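Long-range contacts in YkuI protein (Bacillus subtilis, PDB 2BAS), which binds the second messenger cyclic di-GMP and, through its EAL domain, probably belongs to the phosphodiesterases that cleave it: residues 51-56 against 267-272; 255-260 against 272-277; 333-338 against 347-352. One frame throughout, in Å; residues are numbered along the deposited sequence.

Contacts 1 and 2 illustrate how an EAL domain fastens the root of a long helix, while contact 3 lies in the sheet of the C-terminal domain beyond that helix. Contact 1 (51-56 with 267-272) and contact 2 (255-260 with 272-277) have centres 9 Å apart, share Q272 and pack directly: Q51 CB lies 3.6 Å from L274 CB, and L270 CD2 lies 3.5 Å from L257 O. Both meet the start of helix 271-311. Contact 3 (333-338 with 347-352) has its centre 54 Å from that of contact 1 and 50 Å from that of contact 2, across the centre of the chain.

Contact 1: residues 51-56 against 267-272; sequences QKVVGY and RDVLKQ
The backbone oxygen V53 O is gripped by two nitrogens of one arginine: R267 NH2 donates a hydrogen bond of 2.6 Å to V53 O, and R267 NE adds a weak one of 3.1 Å to the same atom. Strand 53-64 belongs to the mixed beta/alpha barrel of the EAL domain; its first residues and the loop before it pack on 267-272, which lead into helix 271-311. Just after Y56 that strand carries Glu-Val-Leu, this protein's form of the family signature. The backbone returns the bond, V53 N donating to R267 O at 3.2 Å, so the main chain of V53 is held by both the main chain and the side chain of R267.

A bend at chi3 (61°) folds the arginine back over CG2 of V53 and brings its guanidinium to the carbonyl, which lies near the edge of the group though tilted 25° from its plane. K52 runs extended beyond its CG, carrying NZ over one face of the guanidinium, 4.2 Å from R267 NH2. The proximity of these two like charges is probably eased by D106, which forms a salt bridge with R267 NH1.

The other methyl of V53, CG1, meets CG1 of V269, the two side chains crossing at about a right angle. Residues D268 to K271 form a type I turn, with L270 at the N-cap. K271 bends back to D268 in a salt bridge, its NZ reaching OD1 from above the carboxylate plane, 71° out of it. At the far end the backbone of Q51 touches the first helical turn, where K271 CA approaches Q51 O at 3.4 Å in a CA-H...O contact.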
loop_
_atom_site.group_PDB
_atom_site.type_symbol
_atom_site.label_atom_id
_atom_site.label_comp_id
_atom_site.label_asym_id
_atom_site.label_seq_id
_atom_site.Cartn_x
_atom_site.Cartn_y
_atom_site.Cartn_z
ATOM N N GLN A 51 -23.641 5.327 -14.758
ATOM C CA GLN A 51 -22.594 6.079 -15.436
ATOM C C GLN A 51 -23.055 7.526 -15.529
ATOM O O GLN A 51 -23.211 8.058 -16.631
ATOM C CB GLN A 51 -22.245 5.513 -16.823
ATOM C CG GLN A 51 -22.711 4.102 -17.140
ATOM C CD GLN A 51 -22.283 3.054 -16.133
ATOM O OE1 GLN A 51 -21.118 2.978 -15.741
ATOM N NE2 GLN A 51 -23.233 2.227 -15.719
ATOM N N LYS A 52 -23.275 8.151 -14.368
ATOM C CA LYS A 52 -23.860 9.498 -14.309
ATOM C C LYS A 52 -23.110 10.525 -13.461
ATOM O O LYS A 52 -22.210 10.178 -12.687
ATOM C CB LYS A 52 -25.315 9.434 -13.838
ATOM C CG LYS A 52 -25.507 9.171 -12.345
ATOM C CD LYS A 52 -26.886 9.669 -11.908
ATOM C CE LYS A 52 -27.344 9.036 -10.602
ATOM N NZ LYS A 52 -28.768 9.382 -10.328
ATOM N N VAL A 53 -23.505 11.790 -13.613
ATOM C CA VAL A 53 -22.882 12.880 -12.881
ATOM C C VAL A 53 -23.339 12.855 -11.411
ATOM O O VAL A 53 -24.528 12.772 -11.121
ATOM C CB VAL A 53 -23.081 14.275 -13.577
ATOM C CG1 VAL A 53 -23.301 14.109 -15.090
ATOM C CG2 VAL A 53 -24.219 15.070 -12.964
ATOM N N VAL A 54 -22.376 12.889 -10.496
ATOM C CA VAL A 54 -22.647 12.831 -9.056
ATOM C C VAL A 54 -22.377 14.184 -8.398
ATOM O O VAL A 54 -22.799 14.432 -7.264
ATOM C CB VAL A 54 -21.801 11.735 -8.369
ATOM C CG1 VAL A 54 -22.295 10.365 -8.775
ATOM C CG2 VAL A 54 -20.327 11.886 -8.714
ATOM N N GLY A 55 -21.672 15.046 -9.130
ATOM C CA GLY A 55 -21.360 16.394 -8.682
ATOM C C GLY A 55 -20.534 17.159 -9.699
ATOM O O GLY A 55 -20.351 16.709 -10.833
ATOM N N TYR A 56 -20.048 18.324 -9.287
ATOM C CA TYR A 56 -19.236 19.180 -10.140
ATOM C C TYR A 56 -18.157 19.840 -9.301
ATOM O O TYR A 56 -18.441 20.354 -8.219
ATOM C CB TYR A 56 -20.087 20.298 -10.747
ATOM C CG TYR A 56 -21.197 19.872 -11.682
ATOM C CD1 TYR A 56 -22.469 19.553 -11.193
ATOM C CD2 TYR A 56 -20.986 19.823 -13.060
ATOM C CE1 TYR A 56 -23.501 19.175 -12.054
ATOM C CE2 TYR A 56 -22.012 19.448 -13.933
ATOM C CZ TYR A 56 -23.267 19.129 -13.423
ATOM O OH TYR A 56 -24.280 18.769 -14.282
ATOM N N ARG A 267 -28.020 14.838 -16.305
ATOM C CA ARG A 267 -27.366 13.904 -15.397
ATOM C C ARG A 267 -26.984 12.561 -16.027
ATOM O O ARG A 267 -26.099 11.860 -15.525
ATOM C CB ARG A 267 -28.151 13.770 -14.096
ATOM C CG ARG A 267 -28.037 15.050 -13.271
ATOM C CD ARG A 267 -28.323 14.852 -11.807
ATOM N NE ARG A 267 -27.393 13.920 -11.184
ATOM C CZ ARG A 267 -27.369 13.669 -9.882
ATOM N NH1 ARG A 267 -28.210 14.304 -9.078
ATOM N NH2 ARG A 267 -26.507 12.791 -9.385
ATOM N N ASP A 268 -27.638 12.233 -17.142
ATOM C CA ASP A 268 -27.341 11.040 -17.928
ATOM C C ASP A 268 -26.551 11.395 -19.187
ATOM O O ASP A 268 -26.481 10.596 -20.124
ATOM C CB ASP A 268 -28.645 10.343 -18.341
ATOM C CG ASP A 268 -29.467 9.871 -17.154
ATOM O OD1 ASP A 268 -28.767 9.547 -16.011
ATOM O OD2 ASP A 268 -30.820 9.811 -17.378
ATOM N N VAL A 269 -25.954 12.586 -19.202
ATOM C CA VAL A 269 -25.266 13.110 -20.387
ATOM C C VAL A 269 -24.350 12.099 -21.078
ATOM O O VAL A 269 -24.263 12.073 -22.309
ATOM C CB VAL A 269 -24.479 14.422 -20.076
ATOM C CG1 VAL A 269 -23.450 14.209 -18.951
ATOM C CG2 VAL A 269 -23.808 14.984 -21.343
ATOM N N LEU A 270 -23.700 11.249 -20.286
ATOM C CA LEU A 270 -22.666 10.373 -20.809
ATOM C C LEU A 270 -22.931 8.873 -20.599
ATOM O O LEU A 270 -22.104 8.044 -20.986
ATOM C CB LEU A 270 -21.327 10.784 -20.188
ATOM C CG LEU A 270 -20.157 11.028 -21.144
ATOM C CD1 LEU A 270 -20.489 12.139 -22.154
ATOM C CD2 LEU A 270 -18.905 11.381 -20.356
ATOM N N LYS A 271 -24.085 8.531 -20.020
ATOM C CA LYS A 271 -24.421 7.137 -19.658
ATOM C C LYS A 271 -24.113 6.076 -20.727
ATOM O O LYS A 271 -23.532 5.028 -20.421
ATOM C CB LYS A 271 -25.887 7.023 -19.210
ATOM C CG LYS A 271 -26.236 5.682 -18.534
ATOM C CD LYS A 271 -27.654 5.681 -17.963
ATOM C CE LYS A 271 -27.762 6.512 -16.668
ATOM N NZ LYS A 271 -29.177 6.828 -16.295
ATOM N N GLN A 272 -24.502 6.347 -21.972
ATOM C CA GLN A 272 -24.338 5.362 -23.043
ATOM C C GLN A 272 -22.900 5.126 -23.479
ATOM O O GLN A 272 -22.488 3.981 -23.638
ATOM C CB GLN A 272 -25.247 5.680 -24.236
ATOM C CG GLN A 272 -26.726 5.604 -23.878
ATOM C CD GLN A 272 -27.031 4.450 -22.927
ATOM O OE1 GLN A 272 -26.771 3.286 -23.237
ATOM N NE2 GLN A 272 -27.577 4.777 -21.757
#

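Contact 2: residues 255-260 against 272-277; sequences YYLVSP and QRLKTE
R273 brings one corner of its guanidinium down onto the ring of Y256: NH2 of R273 stands over the centre of the Y256 ring, 3.1 Å above its plane. The arginine is not laid flat on the tyrosine, for the two planes are 86° apart and the ring lies at an edge of the guanidinium. The result is a cation-pi contact, with R273 CZ 4.5 Å from the centroid of the Y256 ring. The same NH2 also makes a weak hydrogen bond to the main-chain oxygen Y256 O at 2.7 Å, so one nitrogen serves both the backbone and the side chain of a single residue.

Two conformations make this possible. The arginine, extended from CG to NE, spans the gap from the helix to the loop. The tyrosine places CG opposite its own nitrogen (chi1 -174°), which lets the ring reach helix 271-311 and sets its hydroxyl beside E277.

These segments join the loop after strand 249-252, the last strand of the EAL barrel in chain order, to the first turns of the long helix leaving the domain, and helix 238-246 packs on Y256 and E277 through L241. K275, one residue beyond L274, instead reaches D344 of the second subunit in a salt bridge.

E277 comes from the opposite direction to Y256 and bends at chi2 (146°), bringing its carboxylate to the ring edge. There Y256 OH donates to E277 OE1 at 2.8 Å, on the syn side of the carboxylate. The other oxygen, E277 OE2, lies at the edge of the R273 guanidinium and forms a long salt bridge of 3.8 Å with R273 NE. Deeper in, L257 and L274 cross at about a right angle and touch methyl to methyl, L257 CD2 to L274 CD2, at 3.6 Å.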
loop_
_atom_site.group_PDB
_atom_site.type_symbol
_atom_site.label_atom_id
_atom_site.label_comp_id
_atom_site.label_asym_id
_atom_site.label_seq_id
_atom_site.Cartn_x
_atom_site.Cartn_y
_atom_site.Cartn_z
ATOM N N TYR A 255 -10.925 15.927 -19.314
ATOM C CA TYR A 255 -11.248 16.315 -20.693
ATOM C C TYR A 255 -11.873 15.169 -21.478
ATOM O O TYR A 255 -12.835 15.380 -22.218
ATOM C CB TYR A 255 -10.008 16.824 -21.445
ATOM C CG TYR A 255 -9.437 18.108 -20.896
ATOM C CD1 TYR A 255 -10.164 19.303 -20.954
ATOM C CD2 TYR A 255 -8.162 18.143 -20.331
ATOM C CE1 TYR A 255 -9.640 20.498 -20.444
ATOM C CE2 TYR A 255 -7.627 19.338 -19.814
ATOM C CZ TYR A 255 -8.371 20.506 -19.874
ATOM O OH TYR A 255 -7.849 21.684 -19.371
ATOM N N TYR A 256 -11.328 13.963 -21.312
ATOM C CA TYR A 256 -11.814 12.793 -22.042
ATOM C C TYR A 256 -13.296 12.568 -21.800
ATOM O O TYR A 256 -14.029 12.235 -22.727
ATOM C CB TYR A 256 -11.014 11.522 -21.705
ATOM C CG TYR A 256 -11.404 10.336 -22.565
ATOM C CD1 TYR A 256 -10.997 10.256 -23.898
ATOM C CD2 TYR A 256 -12.195 9.310 -22.055
ATOM C CE1 TYR A 256 -11.363 9.187 -24.697
ATOM C CE2 TYR A 256 -12.565 8.228 -22.846
ATOM C CZ TYR A 256 -12.146 8.175 -24.168
ATOM O OH TYR A 256 -12.505 7.110 -24.963
ATOM N N LEU A 257 -13.732 12.769 -20.560
ATOM C CA LEU A 257 -15.137 12.620 -20.214
ATOM C C LEU A 257 -15.935 13.858 -20.613
ATOM O O LEU A 257 -16.740 13.793 -21.540
ATOM C CB LEU A 257 -15.312 12.306 -18.730
ATOM C CG LEU A 257 -14.645 11.019 -18.247
ATOM C CD1 LEU A 257 -14.770 10.909 -16.758
ATOM C CD2 LEU A 257 -15.240 9.794 -18.917
ATOM N N VAL A 258 -15.700 14.974 -19.925
ATOM C CA VAL A 258 -16.387 16.240 -20.202
ATOM C C VAL A 258 -15.530 17.427 -19.757
ATOM O O VAL A 258 -15.128 17.511 -18.602
ATOM C CB VAL A 258 -17.787 16.317 -19.513
ATOM C CG1 VAL A 258 -18.352 17.714 -19.590
ATOM C CG2 VAL A 258 -18.774 15.366 -20.166
ATOM N N SER A 259 -15.255 18.334 -20.690
ATOM C CA SER A 259 -14.519 19.575 -20.409
ATOM C C SER A 259 -15.296 20.525 -19.460
ATOM O O SER A 259 -16.496 20.347 -19.251
ATOM C CB SER A 259 -14.248 20.341 -21.722
ATOM O OG SER A 259 -15.474 20.772 -22.295
ATOM N N PRO A 260 -14.611 21.510 -18.848
ATOM C CA PRO A 260 -15.354 22.441 -17.992
ATOM C C PRO A 260 -16.257 23.408 -18.765
ATOM O O PRO A 260 -15.840 23.973 -19.776
ATOM C CB PRO A 260 -14.245 23.226 -17.268
ATOM C CG PRO A 260 -12.986 22.436 -17.485
ATOM C CD PRO A 260 -13.168 21.799 -18.830
ATOM N N GLN A 272 -24.502 6.347 -21.972
ATOM C CA GLN A 272 -24.338 5.362 -23.043
ATOM C C GLN A 272 -22.900 5.126 -23.479
ATOM O O GLN A 272 -22.488 3.981 -23.638
ATOM C CB GLN A 272 -25.247 5.680 -24.236
ATOM C CG GLN A 272 -26.726 5.604 -23.878
ATOM C CD GLN A 272 -27.031 4.450 -22.927
ATOM O OE1 GLN A 272 -26.771 3.286 -23.237
ATOM N NE2 GLN A 272 -27.577 4.777 -21.757
ATOM N N ARG A 273 -22.143 6.201 -23.662
ATOM C CA ARG A 273 -20.745 6.097 -24.051
ATOM C C ARG A 273 -19.950 5.317 -23.000
ATOM O O ARG A 273 -19.177 4.425 -23.345
ATOM C CB ARG A 273 -20.155 7.490 -24.280
ATOM C CG ARG A 273 -18.664 7.515 -24.556
ATOM C CD ARG A 273 -18.165 8.944 -24.580
ATOM N NE ARG A 273 -16.725 9.029 -24.361
ATOM C CZ ARG A 273 -16.020 10.154 -24.426
ATOM N NH1 ARG A 273 -16.606 11.306 -24.712
ATOM N NH2 ARG A 273 -14.716 10.126 -24.209
ATOM N N LEU A 274 -20.167 5.640 -21.724
ATOM C CA LEU A 274 -19.499 4.952 -20.612
ATOM C C LEU A 274 -19.956 3.499 -20.449
ATOM O O LEU A 274 -19.123 2.612 -20.272
ATOM C CB LEU A 274 -19.675 5.721 -19.294
ATOM C CG LEU A 274 -18.950 7.066 -19.118
ATOM C CD1 LEU A 274 -19.283 7.707 -17.759
ATOM C CD2 LEU A 274 -17.432 6.901 -19.265
ATOM N N LYS A 275 -21.268 3.264 -20.513
ATOM C CA LYS A 275 -21.829 1.916 -20.385
ATOM C C LYS A 275 -21.174 0.898 -21.317
ATOM O O LYS A 275 -20.818 -0.200 -20.879
ATOM C CB LYS A 275 -23.349 1.919 -20.594
ATOM C CG LYS A 275 -24.194 1.884 -19.314
ATOM C CD LYS A 275 -24.584 0.455 -18.891
ATOM C CE LYS A 275 -23.461 -0.279 -18.167
ATOM N NZ LYS A 275 -23.830 -1.675 -17.799
ATOM N N THR A 276 -21.002 1.264 -22.584
ATOM C CA THR A 276 -20.376 0.369 -23.558
ATOM C C THR A 276 -18.860 0.351 -23.404
ATOM O O THR A 276 -18.234 -0.698 -23.534
ATOM C CB THR A 276 -20.728 0.717 -25.035
ATOM O OG1 THR A 276 -19.960 1.844 -25.473
ATOM C CG2 THR A 276 -22.229 0.993 -25.214
ATOM N N GLU A 277 -18.272 1.511 -23.126
ATOM C CA GLU A 277 -16.825 1.602 -22.981
ATOM C C GLU A 277 -16.324 0.738 -21.814
ATOM O O GLU A 277 -15.211 0.201 -21.865
ATOM C CB GLU A 277 -16.382 3.062 -22.855
ATOM C CG GLU A 277 -14.897 3.296 -23.136
ATOM C CD GLU A 277 -14.615 4.641 -23.798
ATOM O OE1 GLU A 277 -13.777 4.668 -24.727
ATOM O OE2 GLU A 277 -15.231 5.665 -23.411
#

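Contact 3: residues 333-338 against 347-352; sequences SFRIYM and TGNVFK
I336 and V350 form the hydrogen-bonded pair of this antiparallel hairpin: I336 N donates to V350 O and V350 N to I336 O, both at 3.1 Å. A further backbone bond, K352 N to F334 O at 2.7 Å, flanks the non-hydrogen-bonded pair R335 and F351. At the other end a side chain replaces the backbone acceptor, T347 OG1 taking the N-H of M338 at 3.1 Å. That hydroxyl in turn donates to G348 O at 2.8 Å, which fixes its rotation.

One face of the sheet carries I336 and V350, packed CB to CG2. On the other, F351 presents CE1 to the edge of the F334 ring, 3.9 Å from F334 CD1. The R335 guanidinium lies obliquely to the F351 ring, their planes 36° apart, while CD of R335 lies against N349 ND2. Farther along, N349 runs beside Y337 and points the same way, its OD1 3.2 Å from Y337 CB.

Further out, strand 413-419 beside 335-340 and strand 356-360 beside 349-353 continue a six-stranded antiparallel sheet consistent with a PAS-like domain. K352 is held by T330 O, and a water that donates to S333 O gives its NZ a weak second link. The far end of R335 is positioned by salt bridges to E397 at NH1 and to D418 and D395 at NH2, and its buried positive charge would probably favour the ionised form of these acids and offset the repulsion among them.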
loop_
_atom_site.group_PDB
_atom_site.type_symbol
_atom_site.label_atom_id
_atom_site.label_comp_id
_atom_site.label_asym_id
_atom_site.label_seq_id
_atom_site.Cartn_x
_atom_site.Cartn_y
_atom_site.Cartn_z
ATOM N N SER A 333 11.983 -23.030 -14.447
ATOM C CA SER A 333 12.258 -22.624 -13.068
ATOM C C SER A 333 13.714 -22.225 -12.829
ATOM O O SER A 333 14.566 -22.472 -13.665
ATOM C CB SER A 333 11.770 -23.683 -12.055
ATOM O OG SER A 333 12.340 -24.966 -12.271
ATOM N N PHE A 334 13.990 -21.581 -11.699
ATOM C CA PHE A 334 15.377 -21.218 -11.362
ATOM C C PHE A 334 15.634 -21.452 -9.870
ATOM O O PHE A 334 16.765 -21.409 -9.414
ATOM C CB PHE A 334 15.732 -19.776 -11.788
ATOM C CG PHE A 334 15.153 -18.716 -10.886
ATOM C CD1 PHE A 334 15.928 -18.151 -9.873
ATOM C CD2 PHE A 334 13.837 -18.297 -11.040
ATOM C CE1 PHE A 334 15.407 -17.176 -9.029
ATOM C CE2 PHE A 334 13.299 -17.334 -10.211
ATOM C CZ PHE A 334 14.080 -16.767 -9.196
ATOM N N ARG A 335 14.580 -21.724 -9.120
ATOM C CA ARG A 335 14.733 -22.107 -7.707
ATOM C C ARG A 335 13.621 -23.050 -7.288
ATOM O O ARG A 335 12.449 -22.831 -7.634
ATOM C CB ARG A 335 14.762 -20.893 -6.787
ATOM C CG ARG A 335 15.384 -21.187 -5.445
ATOM C CD ARG A 335 15.133 -20.090 -4.441
ATOM N NE ARG A 335 15.994 -18.923 -4.627
ATOM C CZ ARG A 335 15.598 -17.770 -5.163
ATOM N NH1 ARG A 335 16.453 -16.760 -5.259
ATOM N NH2 ARG A 335 14.348 -17.623 -5.589
ATOM N N ILE A 336 14.006 -24.116 -6.581
ATOM C CA ILE A 336 13.066 -25.099 -6.015
ATOM C C ILE A 336 13.486 -25.483 -4.587
ATOM O O ILE A 336 14.676 -25.689 -4.330
ATOM C CB ILE A 336 12.952 -26.365 -6.907
ATOM C CG1 ILE A 336 12.627 -25.960 -8.345
ATOM C CG2 ILE A 336 11.878 -27.339 -6.378
ATOM C CD1 ILE A 336 12.502 -27.118 -9.325
ATOM N N TYR A 337 12.504 -25.570 -3.677
ATOM C CA TYR A 337 12.706 -25.964 -2.273
ATOM C C TYR A 337 11.378 -26.421 -1.640
ATOM O O TYR A 337 10.304 -26.133 -2.183
ATOM C CB TYR A 337 13.317 -24.808 -1.455
ATOM C CG TYR A 337 12.444 -23.565 -1.350
ATOM C CD1 TYR A 337 11.669 -23.311 -0.217
ATOM C CD2 TYR A 337 12.387 -22.662 -2.392
ATOM C CE1 TYR A 337 10.859 -22.160 -0.144
ATOM C CE2 TYR A 337 11.596 -21.537 -2.337
ATOM C CZ TYR A 337 10.837 -21.278 -1.222
ATOM O OH TYR A 337 10.068 -20.131 -1.229
HETATM N N MSE A 338 11.460 -27.104 -0.488
HETATM C CA MSE A 338 10.297 -27.621 0.253
HETATM C C MSE A 338 10.229 -27.140 1.703
HETATM O O MSE A 338 11.264 -27.002 2.357
HETATM C CB MSE A 338 10.317 -29.154 0.275
HETATM C CG MSE A 338 9.750 -29.844 -0.947
HETATM SE SE MSE A 338 10.310 -31.737 -1.071
HETATM C CE MSE A 338 9.694 -32.468 0.718
ATOM N N THR A 347 14.491 -28.767 3.061
ATOM C CA THR A 347 15.580 -29.059 2.130
ATOM C C THR A 347 16.480 -27.842 1.968
ATOM O O THR A 347 16.091 -26.733 2.309
ATOM C CB THR A 347 15.029 -29.296 0.704
ATOM O OG1 THR A 347 14.291 -28.136 0.287
ATOM C CG2 THR A 347 14.144 -30.521 0.627
ATOM N N GLY A 348 17.670 -28.035 1.409
ATOM C CA GLY A 348 18.440 -26.898 0.927
ATOM C C GLY A 348 17.709 -26.372 -0.301
ATOM O O GLY A 348 16.596 -26.824 -0.602
ATOM N N ASN A 349 18.316 -25.418 -1.007
ATOM C CA ASN A 349 17.756 -24.930 -2.260
ATOM C C ASN A 349 18.485 -25.571 -3.419
ATOM O O ASN A 349 19.668 -25.917 -3.291
ATOM C CB ASN A 349 17.953 -23.415 -2.406
ATOM C CG ASN A 349 16.920 -22.601 -1.666
ATOM O OD1 ASN A 349 15.969 -23.131 -1.104
ATOM N ND2 ASN A 349 17.110 -21.295 -1.658
ATOM N N VAL A 350 17.786 -25.739 -4.543
ATOM C CA VAL A 350 18.471 -25.961 -5.817
ATOM C C VAL A 350 18.223 -24.682 -6.596
ATOM O O VAL A 350 17.115 -24.134 -6.551
ATOM C CB VAL A 350 18.081 -27.274 -6.578
ATOM C CG1 VAL A 350 18.365 -28.482 -5.702
ATOM C CG2 VAL A 350 16.631 -27.287 -7.032
ATOM N N PHE A 351 19.264 -24.188 -7.258
ATOM C CA PHE A 351 19.243 -22.850 -7.829
ATOM C C PHE A 351 19.908 -22.872 -9.188
ATOM O O PHE A 351 20.972 -23.470 -9.352
ATOM C CB PHE A 351 19.958 -21.891 -6.864
ATOM C CG PHE A 351 20.047 -20.470 -7.339
ATOM C CD1 PHE A 351 18.976 -19.599 -7.177
ATOM C CD2 PHE A 351 21.217 -19.987 -7.913
ATOM C CE1 PHE A 351 19.056 -18.265 -7.597
ATOM C CE2 PHE A 351 21.308 -18.653 -8.342
ATOM C CZ PHE A 351 20.220 -17.790 -8.178
ATOM N N LYS A 352 19.258 -22.251 -10.168
ATOM C CA LYS A 352 19.778 -22.195 -11.533
ATOM C C LYS A 352 20.487 -20.865 -11.791
ATOM O O LYS A 352 19.848 -19.813 -11.925
ATOM C CB LYS A 352 18.661 -22.438 -12.553
ATOM C CG LYS A 352 19.142 -22.593 -13.982
ATOM C CD LYS A 352 18.031 -23.017 -14.935
ATOM C CE LYS A 352 18.649 -23.503 -16.243
ATOM N NZ LYS A 352 17.677 -23.711 -17.356
HETATM O O HOH W 1 15.451 -21.443 -16.160
#